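Local coordinates for acyl-CoA synthetase (AMP-forming)/AMP-acid ligase II-like protein (Dyadobacter fermentans, PDB 4GS5) that probably activates medium-chain fatty acids or related carboxylic acids with ATP, forming an acyl-adenylate, and joins the acyl group to coenzyme A, at residues 8-13 against 31-35; 20-24 against 108-112; 23-27 against 85-89. One frame throughout, in Å; residues are numbered along the deposited sequence.

Contact 1 of 3, residues 8-13 against 31-35. With EDO (1,2-ethanediol), chain U.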
loop_
_atom_site.group_PDB
_atom_site.type_symbol
_atom_site.label_atom_id
_atom_site.label_comp_id
_atom_site.label_asym_id
_atom_site.label_seq_id
_atom_site.Cartn_x
_atom_site.Cartn_y
_atom_site.Cartn_z
ATOM N N THR A 8 -14.920 -26.007 0.093
ATOM C CA THR A 8 -13.780 -26.909 0.015
ATOM C C THR A 8 -12.874 -26.854 1.242
ATOM O O THR A 8 -13.126 -26.111 2.201
ATOM C CB THR A 8 -12.951 -26.676 -1.291
ATOM O OG1 THR A 8 -12.041 -27.764 -1.487
ATOM C CG2 THR A 8 -12.169 -25.360 -1.233
ATOM N N GLY A 9 -11.813 -27.646 1.201
ATOM C CA GLY A 9 -10.925 -27.810 2.335
ATOM C C GLY A 9 -9.855 -28.829 2.005
ATOM O O GLY A 9 -9.914 -29.481 0.951
ATOM N N LYS A 10 -8.875 -28.956 2.895
ATOM C CA LYS A 10 -7.779 -29.896 2.708
ATOM C C LYS A 10 -8.313 -31.307 2.524
ATOM O O LYS A 10 -8.074 -31.951 1.494
ATOM C CB LYS A 10 -6.836 -29.855 3.906
ATOM C CG LYS A 10 -5.502 -30.551 3.706
ATOM C CD LYS A 10 -4.629 -30.411 4.956
ATOM C CE LYS A 10 -3.258 -31.046 4.766
ATOM N NZ LYS A 10 -3.349 -32.487 4.371
ATOM N N THR A 11 -9.057 -31.792 3.508
ATOM C CA THR A 11 -9.556 -33.157 3.407
ATOM C C THR A 11 -10.729 -33.248 2.435
ATOM O O THR A 11 -10.888 -34.250 1.740
ATOM C CB THR A 11 -9.902 -33.777 4.790
ATOM O OG1 THR A 11 -11.243 -33.434 5.171
ATOM C CG2 THR A 11 -8.911 -33.298 5.842
ATOM N N LEU A 12 -11.542 -32.202 2.363
ATOM C CA LEU A 12 -12.688 -32.243 1.460
ATOM C C LEU A 12 -12.245 -32.270 -0.013
ATOM O O LEU A 12 -12.974 -32.748 -0.887
ATOM C CB LEU A 12 -13.642 -31.080 1.743
ATOM C CG LEU A 12 -14.937 -31.029 0.932
ATOM C CD1 LEU A 12 -15.604 -32.391 0.887
ATOM C CD2 LEU A 12 -15.878 -29.983 1.510
ATOM N N CYS A 13 -11.036 -31.781 -0.276
ATOM C CA CYS A 13 -10.503 -31.746 -1.636
ATOM C C CYS A 13 -10.137 -33.152 -2.134
ATOM O O CYS A 13 -10.053 -33.393 -3.341
ATOM C CB CYS A 13 -9.288 -30.811 -1.710
ATOM S SG CYS A 13 -8.926 -30.180 -3.355
HETATM N N MSE A 31 -5.295 -26.313 -5.915
HETATM C CA MSE A 31 -5.249 -27.112 -4.691
HETATM C C MSE A 31 -4.703 -28.519 -4.927
HETATM O O MSE A 31 -3.855 -29.006 -4.166
HETATM C CB MSE A 31 -6.620 -27.164 -4.031
HETATM C CG MSE A 31 -7.048 -25.811 -3.514
HETATM SE SE MSE A 31 -8.893 -25.799 -2.956
HETATM C CE MSE A 31 -8.671 -26.630 -1.204
ATOM N N GLU A 32 -5.186 -29.165 -5.987
ATOM C CA GLU A 32 -4.688 -30.484 -6.332
ATOM C C GLU A 32 -3.173 -30.413 -6.486
ATOM O O GLU A 32 -2.453 -31.263 -5.967
ATOM C CB GLU A 32 -5.354 -30.987 -7.608
ATOM C CG GLU A 32 -6.792 -31.451 -7.393
ATOM C CD GLU A 32 -6.884 -32.853 -6.786
ATOM O OE1 GLU A 32 -6.736 -33.842 -7.548
ATOM O OE2 GLU A 32 -7.109 -32.967 -5.555
ATOM N N LYS A 33 -2.682 -29.381 -7.169
ATOM C CA LYS A 33 -1.240 -29.242 -7.361
ATOM C C LYS A 33 -0.498 -28.997 -6.038
ATOM O O LYS A 33 0.562 -29.588 -5.791
ATOM C CB LYS A 33 -0.904 -28.150 -8.389
ATOM C CG LYS A 33 0.579 -28.126 -8.749
ATOM C CD LYS A 33 0.956 -27.028 -9.737
ATOM C CE LYS A 33 2.470 -27.053 -9.976
ATOM N NZ LYS A 33 2.976 -25.927 -10.811
ATOM N N TRP A 34 -1.050 -28.134 -5.187
ATOM C CA TRP A 34 -0.439 -27.888 -3.885
ATOM C C TRP A 34 -0.278 -29.192 -3.097
ATOM O O TRP A 34 0.821 -29.526 -2.643
ATOM C CB TRP A 34 -1.252 -26.883 -3.067
ATOM C CG TRP A 34 -0.626 -26.590 -1.733
ATOM C CD1 TRP A 34 -0.892 -27.207 -0.549
ATOM C CD2 TRP A 34 0.380 -25.613 -1.461
ATOM N NE1 TRP A 34 -0.114 -26.676 0.447
ATOM C CE2 TRP A 34 0.676 -25.696 -0.085
ATOM C CE3 TRP A 34 1.060 -24.676 -2.246
ATOM C CZ2 TRP A 34 1.623 -24.868 0.525
ATOM C CZ3 TRP A 34 2.000 -23.858 -1.640
ATOM C CH2 TRP A 34 2.268 -23.954 -0.267
ATOM N N LEU A 35 -1.383 -29.918 -2.941
ATOM C CA LEU A 35 -1.393 -31.179 -2.200
ATOM C C LEU A 35 -0.437 -32.216 -2.790
ATOM O O LEU A 35 0.141 -33.026 -2.059
ATOM C CB LEU A 35 -2.818 -31.744 -2.125
ATOM C CG LEU A 35 -3.846 -30.810 -1.469
ATOM C CD1 LEU A 35 -5.244 -31.406 -1.527
ATOM C CD2 LEU A 35 -3.457 -30.487 -0.025
HETATM C C1 EDO U . 0.468 -23.449 -10.547
HETATM O O1 EDO U . 1.586 -23.521 -11.455
HETATM C C2 EDO U . -0.826 -23.376 -11.345
HETATM O O2 EDO U . -1.898 -23.957 -10.615
#
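The loop leaving strand 5-8 folds back onto helix 22-36, where Thr8, Lys10 and Cys13 meet Met31, Glu32 and Leu35. Thr8 and Met31, a selenomethionine, reach toward each other tip to tip: Met31 CE lies 3.6 Å from Thr8 OG1, and Met31 SE 3.7 Å from Thr8 CG2, so its end touches both branches of the threonine. Met31 runs extended as far as SE and then bends (chi3 80°), which carries CE toward the loop and within 3.8 Å of Gly9 O. Thr8 OG1 is hydrogen-bonded to Gln16 OE1, and its touch with Met31 is van der Waals alone. The contact joins an edge strand of the N-terminal alpha/beta region to a helix: strand 5-8 runs antiparallel to strand 105-109, with the backbones of Thr8 and Leu106 hydrogen-bonded, while Met31 and Leu35 also rest on Met100 of helix 90-102. The chain coils back so that Cys13 N donates to Gly9 O. With SG turned opposite the backbone N (chi1 -158°), the sulfur lies 3.9 Å from Met31 CB, and Cys13 CB meets Leu35 CD1 at 4.1 Å, so the cysteine touches two residues one helical turn apart. The aliphatic start of Lys10 adds to this apolar patch, its CG 4.3 Å from Leu35 CD2. Glu32 curls back so that OE2 comes within 3.7 Å of Cys13 O, without a hydrogen bond. Away from the loop, Lys33 NZ donates to an ethanediol hydroxyl, O1, and is also hydrogen-bonded to Glu40 O.

Contact 2 of 3, residues 20-24 against 108-112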
loop_
_atom_site.group_PDB
_atom_site.type_symbol
_atom_site.label_atom_id
_atom_site.label_comp_id
_atom_site.label_asym_id
_atom_site.label_seq_id
_atom_site.Cartn_x
_atom_site.Cartn_y
_atom_site.Cartn_z
ATOM N N ARG A 20 -17.635 -28.097 -12.323
ATOM C CA ARG A 20 -17.936 -27.888 -13.735
ATOM C C ARG A 20 -17.812 -26.407 -14.069
ATOM O O ARG A 20 -17.485 -26.041 -15.198
ATOM C CB ARG A 20 -19.324 -28.424 -14.088
ATOM C CG ARG A 20 -19.411 -29.947 -14.050
ATOM C CD ARG A 20 -20.792 -30.448 -14.448
ATOM N NE ARG A 20 -21.419 -31.222 -13.378
ATOM C CZ ARG A 20 -22.645 -31.731 -13.446
ATOM N NH1 ARG A 20 -23.381 -31.549 -14.536
ATOM N NH2 ARG A 20 -23.138 -32.424 -12.426
ATOM N N ASN A 21 -18.059 -25.557 -13.075
ATOM C CA ASN A 21 -17.799 -24.129 -13.222
ATOM C C ASN A 21 -16.299 -23.920 -13.411
ATOM O O ASN A 21 -15.497 -24.355 -12.578
ATOM C CB ASN A 21 -18.301 -23.356 -12.002
ATOM C CG ASN A 21 -18.250 -21.854 -12.202
ATOM O OD1 ASN A 21 -17.254 -21.309 -12.680
ATOM N ND2 ASN A 21 -19.331 -21.176 -11.838
ATOM N N PRO A 22 -15.913 -23.268 -14.520
ATOM C CA PRO A 22 -14.492 -23.090 -14.847
ATOM C C PRO A 22 -13.770 -22.246 -13.802
ATOM O O PRO A 22 -12.613 -22.513 -13.475
ATOM C CB PRO A 22 -14.533 -22.341 -16.182
ATOM C CG PRO A 22 -15.867 -21.661 -16.188
ATOM C CD PRO A 22 -16.791 -22.625 -15.513
ATOM N N TYR A 23 -14.444 -21.230 -13.285
ATOM C CA TYR A 23 -13.812 -20.357 -12.302
ATOM C C TYR A 23 -13.360 -21.177 -11.083
ATOM O O TYR A 23 -12.196 -21.120 -10.680
ATOM C CB TYR A 23 -14.749 -19.216 -11.902
ATOM C CG TYR A 23 -14.170 -18.348 -10.803
ATOM C CD1 TYR A 23 -13.225 -17.374 -11.086
ATOM C CD2 TYR A 23 -14.563 -18.518 -9.482
ATOM C CE1 TYR A 23 -12.696 -16.590 -10.087
ATOM C CE2 TYR A 23 -14.035 -17.744 -8.471
ATOM C CZ TYR A 23 -13.103 -16.782 -8.777
ATOM O OH TYR A 23 -12.571 -16.013 -7.779
ATOM N N PHE A 24 -14.276 -21.975 -10.541
ATOM C CA PHE A 24 -14.001 -22.803 -9.373
ATOM C C PHE A 24 -12.987 -23.910 -9.646
ATOM O O PHE A 24 -12.291 -24.372 -8.735
ATOM C CB PHE A 24 -15.295 -23.414 -8.844
ATOM C CG PHE A 24 -16.216 -22.419 -8.215
ATOM C CD1 PHE A 24 -15.709 -21.333 -7.516
ATOM C CD2 PHE A 24 -17.589 -22.569 -8.311
ATOM C CE1 PHE A 24 -16.556 -20.411 -6.931
ATOM C CE2 PHE A 24 -18.443 -21.652 -7.731
ATOM C CZ PHE A 24 -17.924 -20.569 -7.036
ATOM N N VAL A 108 -15.695 -20.579 -1.279
ATOM C CA VAL A 108 -15.212 -19.842 -2.421
ATOM C C VAL A 108 -16.389 -19.282 -3.196
ATOM O O VAL A 108 -17.286 -20.027 -3.590
ATOM C CB VAL A 108 -14.369 -20.733 -3.350
ATOM C CG1 VAL A 108 -13.763 -19.898 -4.473
ATOM C CG2 VAL A 108 -13.281 -21.446 -2.552
ATOM N N THR A 109 -16.384 -17.971 -3.412
ATOM C CA THR A 109 -17.440 -17.326 -4.183
ATOM C C THR A 109 -16.848 -16.609 -5.394
ATOM O O THR A 109 -15.649 -16.334 -5.424
ATOM C CB THR A 109 -18.220 -16.312 -3.332
ATOM O OG1 THR A 109 -19.374 -15.875 -4.058
ATOM C CG2 THR A 109 -17.360 -15.116 -3.039
ATOM N N GLU A 110 -17.682 -16.320 -6.389
ATOM C CA GLU A 110 -17.224 -15.591 -7.562
ATOM C C GLU A 110 -16.917 -14.170 -7.143
ATOM O O GLU A 110 -17.686 -13.554 -6.402
ATOM C CB GLU A 110 -18.264 -15.625 -8.694
ATOM C CG GLU A 110 -18.747 -17.031 -9.009
ATOM C CD GLU A 110 -19.430 -17.169 -10.370
ATOM O OE1 GLU A 110 -19.896 -16.152 -10.936
ATOM O OE2 GLU A 110 -19.498 -18.312 -10.872
ATOM N N PRO A 111 -15.776 -13.644 -7.596
ATOM C CA PRO A 111 -15.377 -12.332 -7.099
ATOM C C PRO A 111 -16.322 -11.277 -7.665
ATOM O O PRO A 111 -16.510 -11.207 -8.883
ATOM C CB PRO A 111 -13.965 -12.170 -7.660
ATOM C CG PRO A 111 -13.987 -12.943 -8.941
ATOM C CD PRO A 111 -14.957 -14.086 -8.739
ATOM N N THR A 112 -16.936 -10.503 -6.779
ATOM C CA THR A 112 -17.834 -9.421 -7.152
ATOM C C THR A 112 -17.622 -8.293 -6.151
ATOM O O THR A 112 -16.858 -8.444 -5.194
ATOM C CB THR A 112 -19.309 -9.831 -7.074
ATOM O OG1 THR A 112 -19.612 -10.229 -5.731
ATOM C CG2 THR A 112 -19.594 -10.970 -8.003
HETATM O O HOH W 1 -13.179 -16.306 -5.273
#
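Tyr23 lays the hydroxyl end of its ring against Pro111, whose CD is 3.3 Å from Tyr23 CZ. The Tyr23 hydroxyl is hydrogen-bonded to Val87 N, and a water lying in the ring plane is hydrogen-bonded to it. Phe24 slides past Val108 in the opposite direction: Phe24 CE1 sits 3.8 Å from Val108 CG1 and 3.4 Å from Val108 O. The tip of the same ring, Phe24 CZ, meets Glu110 CG at 4.1 Å, the two side chains crossing at about a right angle, while Phe24 CE1 also lies at the edge of the Tyr23 ring. Asn21 works with both ends of its amide. Its CG stands opposite the backbone N (chi1 -171°), turning the amide toward Glu110. Its ND2 donates to Glu110 OE2 over 3.0 Å with an N-H...O angle of 144°, meeting the oxygen nearly along its C-O bond but tilted from the Asn21 amide plane; the two planes stand 86° apart. Its OD1 accepts from Tyr23 N at 2.9 Å, in the carbonyl plane. Gripped at both ends, the amide is fixed in which way round it lies. Asn21 N-caps helix 22-36, docking a capped helix start on strand 105-109 and the residues after it, in the layered helix-on-sheet manner of the N-terminal region of adenylate-forming ANL enzymes.

Contact 3 of 3, residues 23-27 against 85-89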
loop_
_atom_site.group_PDB
_atom_site.type_symbol
_atom_site.label_atom_id
_atom_site.label_comp_id
_atom_site.label_asym_id
_atom_site.label_seq_id
_atom_site.Cartn_x
_atom_site.Cartn_y
_atom_site.Cartn_z
ATOM N N TYR A 23 -14.444 -21.230 -13.285
ATOM C CA TYR A 23 -13.812 -20.357 -12.302
ATOM C C TYR A 23 -13.360 -21.177 -11.083
ATOM O O TYR A 23 -12.196 -21.120 -10.680
ATOM C CB TYR A 23 -14.749 -19.216 -11.902
ATOM C CG TYR A 23 -14.170 -18.348 -10.803
ATOM C CD1 TYR A 23 -13.225 -17.374 -11.086
ATOM C CD2 TYR A 23 -14.563 -18.518 -9.482
ATOM C CE1 TYR A 23 -12.696 -16.590 -10.087
ATOM C CE2 TYR A 23 -14.035 -17.744 -8.471
ATOM C CZ TYR A 23 -13.103 -16.782 -8.777
ATOM O OH TYR A 23 -12.571 -16.013 -7.779
ATOM N N PHE A 24 -14.276 -21.975 -10.541
ATOM C CA PHE A 24 -14.001 -22.803 -9.373
ATOM C C PHE A 24 -12.987 -23.910 -9.646
ATOM O O PHE A 24 -12.291 -24.372 -8.735
ATOM C CB PHE A 24 -15.295 -23.414 -8.844
ATOM C CG PHE A 24 -16.216 -22.419 -8.215
ATOM C CD1 PHE A 24 -15.709 -21.333 -7.516
ATOM C CD2 PHE A 24 -17.589 -22.569 -8.311
ATOM C CE1 PHE A 24 -16.556 -20.411 -6.931
ATOM C CE2 PHE A 24 -18.443 -21.652 -7.731
ATOM C CZ PHE A 24 -17.924 -20.569 -7.036
ATOM N N ALA A 25 -12.905 -24.333 -10.901
ATOM C CA ALA A 25 -11.977 -25.383 -11.286
ATOM C C ALA A 25 -10.540 -24.868 -11.244
ATOM O O ALA A 25 -9.601 -25.647 -11.054
ATOM C CB ALA A 25 -12.324 -25.929 -12.673
ATOM N N GLN A 26 -10.371 -23.556 -11.417
ATOM C CA GLN A 26 -9.068 -22.933 -11.223
ATOM C C GLN A 26 -8.593 -23.228 -9.805
ATOM O O GLN A 26 -7.443 -23.599 -9.583
ATOM C CB GLN A 26 -9.150 -21.417 -11.396
ATOM C CG GLN A 26 -9.579 -20.927 -12.758
ATOM C CD GLN A 26 -9.509 -19.415 -12.839
ATOM O OE1 GLN A 26 -10.439 -18.717 -12.431
ATOM N NE2 GLN A 26 -8.387 -18.901 -13.335
ATOM N N ALA A 27 -9.492 -23.048 -8.847
ATOM C CA ALA A 27 -9.166 -23.266 -7.444
ATOM C C ALA A 27 -8.818 -24.740 -7.206
ATOM O O ALA A 27 -7.778 -25.084 -6.628
ATOM C CB ALA A 27 -10.340 -22.844 -6.574
ATOM N N LEU A 85 -11.795 -13.034 -3.281
ATOM C CA LEU A 85 -10.796 -12.459 -4.159
ATOM C C LEU A 85 -10.602 -13.398 -5.343
ATOM O O LEU A 85 -10.740 -14.615 -5.211
ATOM C CB LEU A 85 -9.494 -12.279 -3.398
ATOM C CG LEU A 85 -9.637 -11.259 -2.269
ATOM C CD1 LEU A 85 -8.459 -11.326 -1.330
ATOM C CD2 LEU A 85 -9.795 -9.883 -2.886
ATOM N N ASN A 86 -10.292 -12.822 -6.495
ATOM C CA ASN A 86 -10.205 -13.563 -7.744
ATOM C C ASN A 86 -9.135 -14.644 -7.651
ATOM O O ASN A 86 -7.953 -14.333 -7.507
ATOM C CB ASN A 86 -9.905 -12.596 -8.896
ATOM C CG ASN A 86 -10.227 -13.186 -10.252
ATOM O OD1 ASN A 86 -9.859 -14.320 -10.546
ATOM N ND2 ASN A 86 -10.931 -12.419 -11.088
ATOM N N VAL A 87 -9.548 -15.912 -7.700
ATOM C CA VAL A 87 -8.596 -17.014 -7.577
ATOM C C VAL A 87 -7.857 -17.238 -8.888
ATOM O O VAL A 87 -6.996 -18.107 -8.985
ATOM C CB VAL A 87 -9.265 -18.336 -7.137
ATOM C CG1 VAL A 87 -9.700 -18.259 -5.681
ATOM C CG2 VAL A 87 -10.432 -18.687 -8.066
ATOM N N GLY A 88 -8.206 -16.463 -9.908
ATOM C CA GLY A 88 -7.422 -16.465 -11.127
ATOM C C GLY A 88 -6.111 -15.736 -10.864
ATOM O O GLY A 88 -5.188 -15.800 -11.676
ATOM N N TYR A 89 -6.032 -15.042 -9.727
ATOM C CA TYR A 89 -4.849 -14.241 -9.388
ATOM C C TYR A 89 -4.294 -14.563 -8.003
ATOM O O TYR A 89 -4.959 -15.203 -7.189
ATOM C CB TYR A 89 -5.137 -12.735 -9.528
ATOM C CG TYR A 89 -5.438 -12.347 -10.959
ATOM C CD1 TYR A 89 -4.497 -11.677 -11.734
ATOM C CD2 TYR A 89 -6.651 -12.684 -11.549
ATOM C CE1 TYR A 89 -4.767 -11.340 -13.054
ATOM C CE2 TYR A 89 -6.927 -12.354 -12.866
ATOM C CZ TYR A 89 -5.984 -11.684 -13.613
ATOM O OH TYR A 89 -6.264 -11.352 -14.919
HETATM O O HOH W 1 -13.179 -16.306 -5.273
HETATM O O HOH W 2 -10.634 -15.775 -12.959
#
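One face of the Tyr23 ring carries Val87 CG2, a CH-pi contact 3.8 Å from the ring centroid and 29° off the normal. At the ring edge, in plane, lies Asn86 OD1, 3.7 Å from Tyr23 CE1, with the amide plane turned steeply from the ring. Val87 N donates to Tyr23 OH over 3.0 Å, nearly straight at 163°, and the side chain reaches it because CG stands opposite the backbone N (chi1 176°). A phenylalanine in place of Tyr23 would lack the hydroxyl and is likely to leave Val87 N without its acceptor. Asn86 OD1 accepts in plane from Gly88 N at 2.8 Å, making an Asx turn within the type I turn from Asn86 to Tyr89, and also accepts a hydrogen bond from a water that donates to Gln26 OE1 as well. Gln26 NE2 lies 3.4 Å from Gly88 CA, where a side chain would crowd NE2 and clash with Asn86 OD1. Ala27 CB touches Val87 CG2 more loosely, at 4.4 Å. The turn links strand 80-83 to helix 90-102, which begins just past Tyr89, the N-cap residue; Ala27 packs on Leu96 and Val87 on Leu93 of that helix, so helix 22-36 rests on both turn and helix.

In the fold
From the N terminus, contact 1 closes the shortest loop, bringing the chain after strand 5-8 back to helix 22-36 with 17 residues between. Contacts 2 and 3 both start at the beginning of that helix, share Tyr23 and Phe24, and have centres about 6 Å apart. The 85-89 end of contact 3 comes before 108-112, so its span lies within that of contact 2, and Pro111 packs on Asn86 between them. Contact 1 crosses both, since its second segment falls inside their loops; Thr8 CG2 also touches Val108 CG2 of contact 2. Together the three tie helix 22-36 to the loop after strand 5-8, strand 105-109 with the chain after it, and the turn before helix 90-102.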